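Local coordinates for esterase (Xanthomonas oryzae pv. oryzae, PDB 3H2G), which hydrolyses ester bonds as a rice cell-wall-degrading virulence esterase of a bacterial plant pathogen, with a domain of the alpha/beta-hydrolase fold, at residues A[47-55]-A[146-155]; A[180-190]-A[317-328]. All coordinates share one frame; numbering follows the deposited sequence.

Contact 1 of 2, residues A[47-55]-A[146-155]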
loop_
_atom_site.group_PDB
_atom_site.type_symbol
_atom_site.label_atom_id
_atom_site.label_comp_id
_atom_site.label_asym_id
_atom_site.label_seq_id
_atom_site.Cartn_x
_atom_site.Cartn_y
_atom_site.Cartn_z
ATOM N N ALA A 47 -0.325 -2.693 -18.987
ATOM C CA ALA A 47 1.045 -2.402 -19.376
ATOM C C ALA A 47 1.953 -2.458 -18.157
ATOM O O ALA A 47 1.497 -2.331 -17.019
ATOM C CB ALA A 47 1.128 -1.021 -20.027
ATOM N N GLU A 48 3.239 -2.675 -18.405
ATOM C CA GLU A 48 4.229 -2.730 -17.343
ATOM C C GLU A 48 5.349 -1.793 -17.763
ATOM O O GLU A 48 5.465 -1.445 -18.941
ATOM C CB GLU A 48 4.764 -4.156 -17.175
ATOM C CG GLU A 48 5.483 -4.701 -18.399
ATOM C CD GLU A 48 5.843 -6.166 -18.260
ATOM O OE1 GLU A 48 6.458 -6.715 -19.198
ATOM O OE2 GLU A 48 5.511 -6.771 -17.218
ATOM N N PHE A 49 6.168 -1.377 -16.808
ATOM C CA PHE A 49 7.259 -0.475 -17.132
ATOM C C PHE A 49 8.284 -0.402 -16.008
ATOM O O PHE A 49 8.009 -0.798 -14.874
ATOM C CB PHE A 49 6.695 0.923 -17.444
ATOM C CG PHE A 49 6.001 1.584 -16.278
ATOM C CD1 PHE A 49 6.709 2.404 -15.402
ATOM C CD2 PHE A 49 4.644 1.372 -16.046
ATOM C CE1 PHE A 49 6.071 3.006 -14.307
ATOM C CE2 PHE A 49 3.994 1.967 -14.953
ATOM C CZ PHE A 49 4.710 2.783 -14.086
ATOM N N THR A 50 9.481 0.072 -16.340
ATOM C CA THR A 50 10.537 0.237 -15.346
ATOM C C THR A 50 10.963 1.691 -15.444
ATOM O O THR A 50 10.855 2.306 -16.508
ATOM C CB THR A 50 11.743 -0.688 -15.611
ATOM O OG1 THR A 50 12.318 -0.388 -16.888
ATOM C CG2 THR A 50 11.301 -2.146 -15.581
ATOM N N TYR A 51 11.436 2.250 -14.339
ATOM C CA TYR A 51 11.822 3.652 -14.341
ATOM C C TYR A 51 12.908 3.987 -13.336
ATOM O O TYR A 51 13.225 3.197 -12.446
ATOM C CB TYR A 51 10.592 4.518 -14.055
ATOM C CG TYR A 51 9.921 4.196 -12.730
ATOM C CD1 TYR A 51 9.086 3.083 -12.595
ATOM C CD2 TYR A 51 10.140 4.992 -11.606
ATOM C CE1 TYR A 51 8.485 2.770 -11.367
ATOM C CE2 TYR A 51 9.549 4.690 -10.373
ATOM C CZ TYR A 51 8.723 3.579 -10.262
ATOM O OH TYR A 51 8.134 3.283 -9.050
ATOM N N ALA A 52 13.474 5.177 -13.493
ATOM C CA ALA A 52 14.514 5.659 -12.605
ATOM C C ALA A 52 13.843 6.361 -11.430
ATOM O O ALA A 52 12.866 7.087 -11.605
ATOM C CB ALA A 52 15.426 6.635 -13.351
ATOM N N THR A 53 14.369 6.137 -10.231
ATOM C CA THR A 53 13.826 6.766 -9.036
ATOM C C THR A 53 14.960 6.909 -8.027
ATOM O O THR A 53 16.132 6.847 -8.405
ATOM C CB THR A 53 12.664 5.923 -8.450
ATOM O OG1 THR A 53 12.050 6.637 -7.370
ATOM C CG2 THR A 53 13.169 4.572 -7.958
ATOM N N ILE A 54 14.631 7.108 -6.753
ATOM C CA ILE A 54 15.668 7.259 -5.737
ATOM C C ILE A 54 15.549 6.264 -4.596
ATOM O O ILE A 54 14.468 5.739 -4.321
ATOM C CB ILE A 54 15.660 8.674 -5.113
ATOM C CG1 ILE A 54 14.247 9.025 -4.640
ATOM C CG2 ILE A 54 16.189 9.694 -6.118
ATOM C CD1 ILE A 54 14.167 10.293 -3.808
ATOM N N GLY A 55 16.679 6.011 -3.940
ATOM C CA GLY A 55 16.706 5.111 -2.803
ATOM C C GLY A 55 16.379 5.909 -1.554
ATOM O O GLY A 55 16.034 7.090 -1.645
ATOM N N SER A 146 8.204 8.417 -2.871
ATOM C CA SER A 146 9.092 8.673 -4.001
ATOM C C SER A 146 8.891 7.652 -5.117
ATOM O O SER A 146 8.886 8.005 -6.296
ATOM C CB SER A 146 10.559 8.687 -3.549
ATOM O OG SER A 146 10.980 7.429 -3.045
ATOM N N ALA A 147 8.715 6.391 -4.744
ATOM C CA ALA A 147 8.507 5.337 -5.731
ATOM C C ALA A 147 7.182 5.540 -6.463
ATOM O O ALA A 147 7.097 5.350 -7.674
ATOM C CB ALA A 147 8.526 3.970 -5.050
ATOM N N THR A 148 6.149 5.925 -5.720
ATOM C CA THR A 148 4.834 6.150 -6.309
ATOM C C THR A 148 4.843 7.369 -7.229
ATOM O O THR A 148 4.336 7.323 -8.353
ATOM C CB THR A 148 3.773 6.344 -5.213
ATOM O OG1 THR A 148 3.706 5.156 -4.412
ATOM C CG2 THR A 148 2.405 6.596 -5.829
ATOM N N ILE A 149 5.423 8.460 -6.745
ATOM C CA ILE A 149 5.504 9.686 -7.526
ATOM C C ILE A 149 6.263 9.461 -8.835
ATOM O O ILE A 149 5.815 9.874 -9.901
ATOM C CB ILE A 149 6.186 10.798 -6.703
ATOM C CG1 ILE A 149 5.218 11.284 -5.617
ATOM C CG2 ILE A 149 6.629 11.938 -7.608
ATOM C CD1 ILE A 149 5.869 12.129 -4.528
ATOM N N ASP A 150 7.402 8.786 -8.754
ATOM C CA ASP A 150 8.206 8.533 -9.942
ATOM C C ASP A 150 7.559 7.534 -10.899
ATOM O O ASP A 150 7.823 7.561 -12.103
ATOM C CB ASP A 150 9.610 8.095 -9.516
ATOM C CG ASP A 150 10.398 9.238 -8.891
ATOM O OD1 ASP A 150 11.450 8.994 -8.263
ATOM O OD2 ASP A 150 9.955 10.398 -9.039
ATOM N N ALA A 151 6.702 6.663 -10.372
ATOM C CA ALA A 151 5.996 5.700 -11.210
ATOM C C ALA A 151 4.976 6.479 -12.033
ATOM O O ALA A 151 4.767 6.198 -13.213
ATOM C CB ALA A 151 5.283 4.660 -10.346
ATOM N N MET A 152 4.342 7.463 -11.399
ATOM C CA MET A 152 3.351 8.287 -12.078
ATOM C C MET A 152 4.024 9.151 -13.144
ATOM O O MET A 152 3.460 9.388 -14.212
ATOM C CB MET A 152 2.615 9.166 -11.062
ATOM C CG MET A 152 1.821 8.369 -10.041
ATOM S SD MET A 152 0.849 9.429 -8.938
ATOM C CE MET A 152 -0.563 9.663 -9.909
ATOM N N ARG A 153 5.234 9.618 -12.852
ATOM C CA ARG A 153 5.972 10.431 -13.811
ATOM C C ARG A 153 6.301 9.597 -15.049
ATOM O O ARG A 153 6.090 10.040 -16.179
ATOM C CB ARG A 153 7.260 10.959 -13.176
ATOM C CG ARG A 153 7.016 12.056 -12.154
ATOM C CD ARG A 153 8.284 12.413 -11.392
ATOM N NE ARG A 153 8.120 13.652 -10.640
ATOM C CZ ARG A 153 8.934 14.055 -9.669
ATOM N NH1 ARG A 153 9.978 13.311 -9.319
ATOM N NH2 ARG A 153 8.714 15.211 -9.060
ATOM N N ALA A 154 6.799 8.383 -14.830
ATOM C CA ALA A 154 7.154 7.492 -15.932
ATOM C C ALA A 154 5.916 7.048 -16.711
ATOM O O ALA A 154 5.938 6.979 -17.941
ATOM C CB ALA A 154 7.907 6.282 -15.399
ATOM N N ALA A 155 4.836 6.747 -15.996
ATOM C CA ALA A 155 3.597 6.334 -16.645
ATOM C C ALA A 155 3.091 7.446 -17.563
ATOM O O ALA A 155 2.570 7.179 -18.645
ATOM C CB ALA A 155 2.538 5.999 -15.595
HETATM O O HOH W 1 11.747 5.671 -4.834
HETATM O O HOH W 2 13.252 7.681 -1.292
#

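Contact 2 of 2, residues A[180-190]-A[317-328]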
loop_
_atom_site.group_PDB
_atom_site.type_symbol
_atom_site.label_atom_id
_atom_site.label_comp_id
_atom_site.label_asym_id
_atom_site.label_seq_id
_atom_site.Cartn_x
_atom_site.Cartn_y
_atom_site.Cartn_z
ATOM N N HIS A 180 -0.946 3.274 3.632
ATOM C CA HIS A 180 0.123 4.052 4.246
ATOM C C HIS A 180 0.839 4.752 3.083
ATOM O O HIS A 180 1.152 5.939 3.151
ATOM C CB HIS A 180 1.075 3.102 4.989
ATOM C CG HIS A 180 2.240 3.780 5.646
ATOM N ND1 HIS A 180 2.187 4.285 6.929
ATOM C CD2 HIS A 180 3.495 4.023 5.199
ATOM C CE1 HIS A 180 3.361 4.809 7.242
ATOM N NE2 HIS A 180 4.170 4.663 6.209
ATOM N N THR A 181 1.072 4.007 2.005
ATOM C CA THR A 181 1.723 4.544 0.813
ATOM C C THR A 181 0.918 5.695 0.208
ATOM O O THR A 181 1.465 6.757 -0.112
ATOM C CB THR A 181 1.880 3.454 -0.270
ATOM O OG1 THR A 181 2.781 2.444 0.196
ATOM C CG2 THR A 181 2.410 4.052 -1.570
ATOM N N ALA A 182 -0.383 5.475 0.042
ATOM C CA ALA A 182 -1.254 6.491 -0.538
ATOM C C ALA A 182 -1.204 7.788 0.260
ATOM O O ALA A 182 -1.043 8.872 -0.307
ATOM C CB ALA A 182 -2.691 5.973 -0.607
ATOM N N MET A 183 -1.336 7.677 1.577
ATOM C CA MET A 183 -1.316 8.860 2.433
ATOM C C MET A 183 0.050 9.541 2.447
ATOM O O MET A 183 0.136 10.773 2.447
ATOM C CB MET A 183 -1.727 8.497 3.865
ATOM C CG MET A 183 -1.847 9.721 4.776
ATOM S SD MET A 183 -2.479 9.358 6.430
ATOM C CE MET A 183 -4.235 9.197 6.092
ATOM N N ALA A 184 1.116 8.745 2.463
ATOM C CA ALA A 184 2.468 9.301 2.471
ATOM C C ALA A 184 2.721 10.051 1.168
ATOM O O ALA A 184 3.383 11.095 1.150
ATOM C CB ALA A 184 3.499 8.184 2.645
ATOM N N THR A 185 2.195 9.508 0.075
ATOM C CA THR A 185 2.348 10.130 -1.237
ATOM C C THR A 185 1.537 11.427 -1.274
ATOM O O THR A 185 1.978 12.439 -1.824
ATOM C CB THR A 185 1.859 9.179 -2.357
ATOM O OG1 THR A 185 2.632 7.969 -2.328
ATOM C CG2 THR A 185 2.005 9.839 -3.721
ATOM N N GLN A 186 0.349 11.398 -0.683
ATOM C CA GLN A 186 -0.494 12.587 -0.649
ATOM C C GLN A 186 0.205 13.707 0.118
ATOM O O GLN A 186 0.216 14.858 -0.313
ATOM C CB GLN A 186 -1.828 12.275 0.027
ATOM C CG GLN A 186 -2.667 13.514 0.289
ATOM C CD GLN A 186 -3.928 13.216 1.071
ATOM O OE1 GLN A 186 -4.168 12.078 1.482
ATOM N NE2 GLN A 186 -4.742 14.245 1.289
ATOM N N ARG A 187 0.784 13.365 1.261
ATOM C CA ARG A 187 1.471 14.354 2.078
ATOM C C ARG A 187 2.623 15.007 1.317
ATOM O O ARG A 187 2.807 16.222 1.381
ATOM C CB ARG A 187 2.002 13.707 3.363
ATOM C CG ARG A 187 2.659 14.704 4.316
ATOM C CD ARG A 187 3.128 14.043 5.600
ATOM N NE ARG A 187 4.162 13.039 5.354
ATOM C CZ ARG A 187 4.782 12.360 6.314
ATOM N NH1 ARG A 187 4.470 12.579 7.587
ATOM N NH2 ARG A 187 5.711 11.468 6.004
ATOM N N GLU A 188 3.388 14.196 0.593
ATOM C CA GLU A 188 4.532 14.688 -0.172
ATOM C C GLU A 188 4.129 15.593 -1.334
ATOM O O GLU A 188 4.746 16.635 -1.559
ATOM C CB GLU A 188 5.355 13.505 -0.690
ATOM C CG GLU A 188 6.585 13.878 -1.517
ATOM C CD GLU A 188 7.582 14.734 -0.754
ATOM O OE1 GLU A 188 7.626 14.645 0.492
ATOM O OE2 GLU A 188 8.336 15.484 -1.408
ATOM N N ILE A 189 3.097 15.200 -2.073
ATOM C CA ILE A 189 2.644 16.005 -3.201
ATOM C C ILE A 189 2.107 17.353 -2.718
ATOM O O ILE A 189 2.440 18.398 -3.277
ATOM C CB ILE A 189 1.561 15.258 -4.016
ATOM C CG1 ILE A 189 2.191 14.042 -4.711
ATOM C CG2 ILE A 189 0.933 16.197 -5.041
ATOM C CD1 ILE A 189 1.206 13.197 -5.512
ATOM N N GLU A 190 1.284 17.340 -1.675
ATOM C CA GLU A 190 0.744 18.592 -1.153
ATOM C C GLU A 190 1.864 19.503 -0.646
ATOM O O GLU A 190 1.828 20.725 -0.832
ATOM C CB GLU A 190 -0.253 18.312 -0.022
ATOM C CG GLU A 190 -1.563 17.695 -0.499
ATOM C CD GLU A 190 -2.545 17.440 0.631
ATOM O OE1 GLU A 190 -2.395 18.055 1.710
ATOM O OE2 GLU A 190 -3.476 16.636 0.433
ATOM N N ASN A 317 7.732 7.163 10.869
ATOM C CA ASN A 317 6.866 6.885 9.743
ATOM C C ASN A 317 5.376 6.999 10.043
ATOM O O ASN A 317 4.540 6.436 9.337
ATOM C CB ASN A 317 7.247 5.533 9.143
ATOM C CG ASN A 317 8.593 5.592 8.435
ATOM O OD1 ASN A 317 8.706 6.146 7.339
ATOM N ND2 ASN A 317 9.625 5.057 9.072
ATOM N N ASN A 318 5.048 7.743 11.099
ATOM C CA ASN A 318 3.650 7.995 11.428
ATOM C C ASN A 318 3.213 9.001 10.371
ATOM O O ASN A 318 4.045 9.733 9.838
ATOM C CB ASN A 318 3.491 8.666 12.798
ATOM C CG ASN A 318 3.572 7.689 13.945
ATOM O OD1 ASN A 318 3.203 6.526 13.811
ATOM N ND2 ASN A 318 4.034 8.167 15.096
ATOM N N LEU A 319 1.921 9.042 10.079
ATOM C CA LEU A 319 1.376 9.975 9.092
ATOM C C LEU A 319 0.251 10.772 9.741
ATOM O O LEU A 319 -0.827 10.929 9.170
ATOM C CB LEU A 319 0.845 9.198 7.886
ATOM C CG LEU A 319 1.930 8.529 7.038
ATOM C CD1 LEU A 319 1.310 7.562 6.035
ATOM C CD2 LEU A 319 2.731 9.614 6.324
ATOM N N LEU A 320 0.527 11.299 10.930
ATOM C CA LEU A 320 -0.474 12.032 11.692
ATOM C C LEU A 320 -0.293 13.543 11.818
ATOM O O LEU A 320 -1.271 14.295 11.780
ATOM C CB LEU A 320 -0.550 11.441 13.108
ATOM C CG LEU A 320 -0.718 9.925 13.232
ATOM C CD1 LEU A 320 -0.555 9.506 14.695
ATOM C CD2 LEU A 320 -2.089 9.515 12.701
ATOM N N GLU A 321 0.950 13.985 11.970
ATOM C CA GLU A 321 1.231 15.404 12.174
ATOM C C GLU A 321 1.306 16.311 10.954
ATOM O O GLU A 321 2.373 16.814 10.602
ATOM C CB GLU A 321 2.509 15.552 12.999
ATOM C CG GLU A 321 2.449 14.811 14.323
ATOM C CD GLU A 321 3.685 15.033 15.172
ATOM O OE1 GLU A 321 4.805 14.823 14.660
ATOM O OE2 GLU A 321 3.531 15.413 16.353
ATOM N N TRP A 322 0.160 16.525 10.320
ATOM C CA TRP A 322 0.076 17.405 9.166
ATOM C C TRP A 322 -1.381 17.754 8.901
ATOM O O TRP A 322 -2.285 17.196 9.528
ATOM C CB TRP A 322 0.720 16.766 7.927
ATOM C CG TRP A 322 0.122 15.471 7.480
ATOM C CD1 TRP A 322 0.097 14.289 8.169
ATOM C CD2 TRP A 322 -0.509 15.217 6.221
ATOM N NE1 TRP A 322 -0.511 13.313 7.412
ATOM C CE2 TRP A 322 -0.893 13.856 6.213
ATOM C CE3 TRP A 322 -0.789 16.006 5.097
ATOM C CZ2 TRP A 322 -1.543 13.267 5.123
ATOM C CZ3 TRP A 322 -1.437 15.417 4.007
ATOM C CH2 TRP A 322 -1.806 14.062 4.031
ATOM N N ALA A 323 -1.605 18.692 7.989
ATOM C CA ALA A 323 -2.953 19.132 7.663
ATOM C C ALA A 323 -3.269 18.861 6.194
ATOM O O ALA A 323 -2.849 19.612 5.313
ATOM C CB ALA A 323 -3.092 20.628 7.970
ATOM N N PRO A 324 -4.013 17.776 5.915
ATOM C CA PRO A 324 -4.381 17.412 4.542
ATOM C C PRO A 324 -5.217 18.501 3.875
ATOM O O PRO A 324 -6.161 19.024 4.473
ATOM C CB PRO A 324 -5.160 16.108 4.726
ATOM C CG PRO A 324 -4.567 15.530 5.986
ATOM C CD PRO A 324 -4.473 16.751 6.867
ATOM N N GLN A 325 -4.860 18.840 2.639
ATOM C CA GLN A 325 -5.559 19.877 1.887
ATOM C C GLN A 325 -6.504 19.283 0.841
ATOM O O GLN A 325 -7.478 19.918 0.433
ATOM C CB GLN A 325 -4.542 20.787 1.189
ATOM C CG GLN A 325 -5.153 21.994 0.495
ATOM C CD GLN A 325 -5.353 23.180 1.430
ATOM O OE1 GLN A 325 -5.262 23.049 2.654
ATOM N NE2 GLN A 325 -5.636 24.345 0.852
ATOM N N THR A 326 -6.207 18.065 0.411
ATOM C CA THR A 326 -7.008 17.375 -0.597
ATOM C C THR A 326 -8.218 16.656 -0.004
ATOM O O THR A 326 -8.130 16.080 1.083
ATOM C CB THR A 326 -6.157 16.310 -1.327
ATOM O OG1 THR A 326 -5.011 16.934 -1.916
ATOM C CG2 THR A 326 -6.972 15.616 -2.418
ATOM N N PRO A 327 -9.372 16.696 -0.698
ATOM C CA PRO A 327 -10.542 15.997 -0.160
ATOM C C PRO A 327 -10.096 14.547 0.036
ATOM O O PRO A 327 -9.621 13.904 -0.902
ATOM C CB PRO A 327 -11.568 16.149 -1.274
ATOM C CG PRO A 327 -11.266 17.526 -1.793
ATOM C CD PRO A 327 -9.740 17.518 -1.865
ATOM N N THR A 328 -10.240 14.043 1.253
ATOM C CA THR A 328 -9.786 12.695 1.560
ATOM C C THR A 328 -10.848 11.843 2.234
ATOM O O THR A 328 -11.642 12.337 3.033
ATOM C CB THR A 328 -8.546 12.763 2.479
ATOM O OG1 THR A 328 -7.570 13.629 1.889
ATOM C CG2 THR A 328 -7.930 11.383 2.679
HETATM O O HOH W 3 6.128 9.551 7.914
HETATM O O HOH W 4 4.169 15.035 8.709
HETATM O O HOH W 5 -0.601 19.160 3.326
#

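Contact 1 of 2, residues A[47-55]-A[146-155]
The ring of Tyr51 lies against the helix backbone, with CA of Ala151 over one face at 3.8 Å from the ring centroid, a CH-pi contact 19° off the normal and offset toward the rim. The carbonyl oxygens of Ala147 and Asp150 and the methyl of Ala154 meet the same ring obliquely. A second ring, that of Phe49, presents its far end: CZ comes obliquely to within 3.5 Å of Ala151 O and touches CB of Ala155 at 4.2 Å, while CE1 touches CB of Ala154 at 3.9 Å. Both side chains point toward the helix, and with CG between the backbone N and the carbonyl carbon (chi1 58° in Tyr51) the tyrosine ring lies along its backbone. Ala147, Ala151, Ala154 and Ala155 offer only methyls to the strand, whose axis passes 8.0 Å from that of the helix and runs nearly antiparallel to it at 151°. Here helix 141-162 packs on the sheet of an alpha/beta-hydrolase fold, against one of the antiparallel strands that precede its parallel core. Tyr51 OH makes a weak hydrogen bond to Ala147 O, while its stronger partner is Ser123 OG on strand 119-123. Toward the C-terminal end of the strand and the start of 146-155, more polar groups meet. Thr53 OG1 donates to the anti lone pair of Asp150 OD1 at 2.6 Å, and this carboxylate also forms salt bridges through OD2 to Arg153 and through OD1 to Arg4. A water 2.7 Å from Thr53 OG1 joins that hydroxyl to Ile54 O and Ser146 OG.

Contact 2 of 2, residues A[180-190]-A[317-328]
Arg187 of the helix lies across the indole of Trp322, its CB 3.7 Å from the centroid of the six-membered ring and 5° off the normal, a CH-pi contact. In this alpha/beta-hydrolase fold, helix 177-192 follows the probable nucleophile elbow, and 317-328 is the loop leading into strand 328-332. With CG anti to the backbone N (chi1 -176°), the aliphatic part of Arg187 runs over the indole; the bend at chi3 then turns its guanidinium plane 65° from the ring, and the Leu319 CD2 methyl lies over the centre of the guanidinium's face, 3.4 Å from CZ. The indole edge meets Met183 CG, Gln186 CD and Glu190 OE1, while Pro324 CG of its own loop lies against the opposite face. The other branch of Leu319, CD1, sits over the imidazole of His180, whose edge faces Asn317 O. Beyond the indole and Leu319 comes a polar shell. Glu190 OE1 takes Gln325 N at 2.7 Å, and three donors grip OE2: Thr326 N and OG1, which like Gln325 N come from above the carboxylate plane, and Gln186 NE2 on the syn side. Gln186 is itself positioned from both ends of its amide, since NE2 also donates to Thr328 OG1 and OE1 bonds to Ser202 OG on strand 198-205. Trp322 is held by NE1 to Leu319 O, and farther out its ring packs edge-to-face with Phe351 of helix 342-353. At the guanidinium end, a water accepts from Arg187 NH2 at 2.7 Å and donates to Asn318 O at 2.8 Å.

Both contacts are largely buried and bring a helix of the same alpha/beta-hydrolase domain against another part of the chain, yet they differ in what the helix meets. Contact 1 sets a helix on a regular strand, with small alanines against aromatic rings and most of its polar bonds toward the C-terminal end of the strand. Contact 2 sets a helix on an irregular loop, buries more surface (697 against 429 Å²) and reaches two exposed residues, whereas in contact 1 ten of eleven touching residues are buried; it spreads carboxylate, amide and guanidinium chemistry along its length. Their centres lie about 19 Å apart, but the two helices pack directly: Thr148 and Ile149 touch Thr181, Thr185 and Glu188.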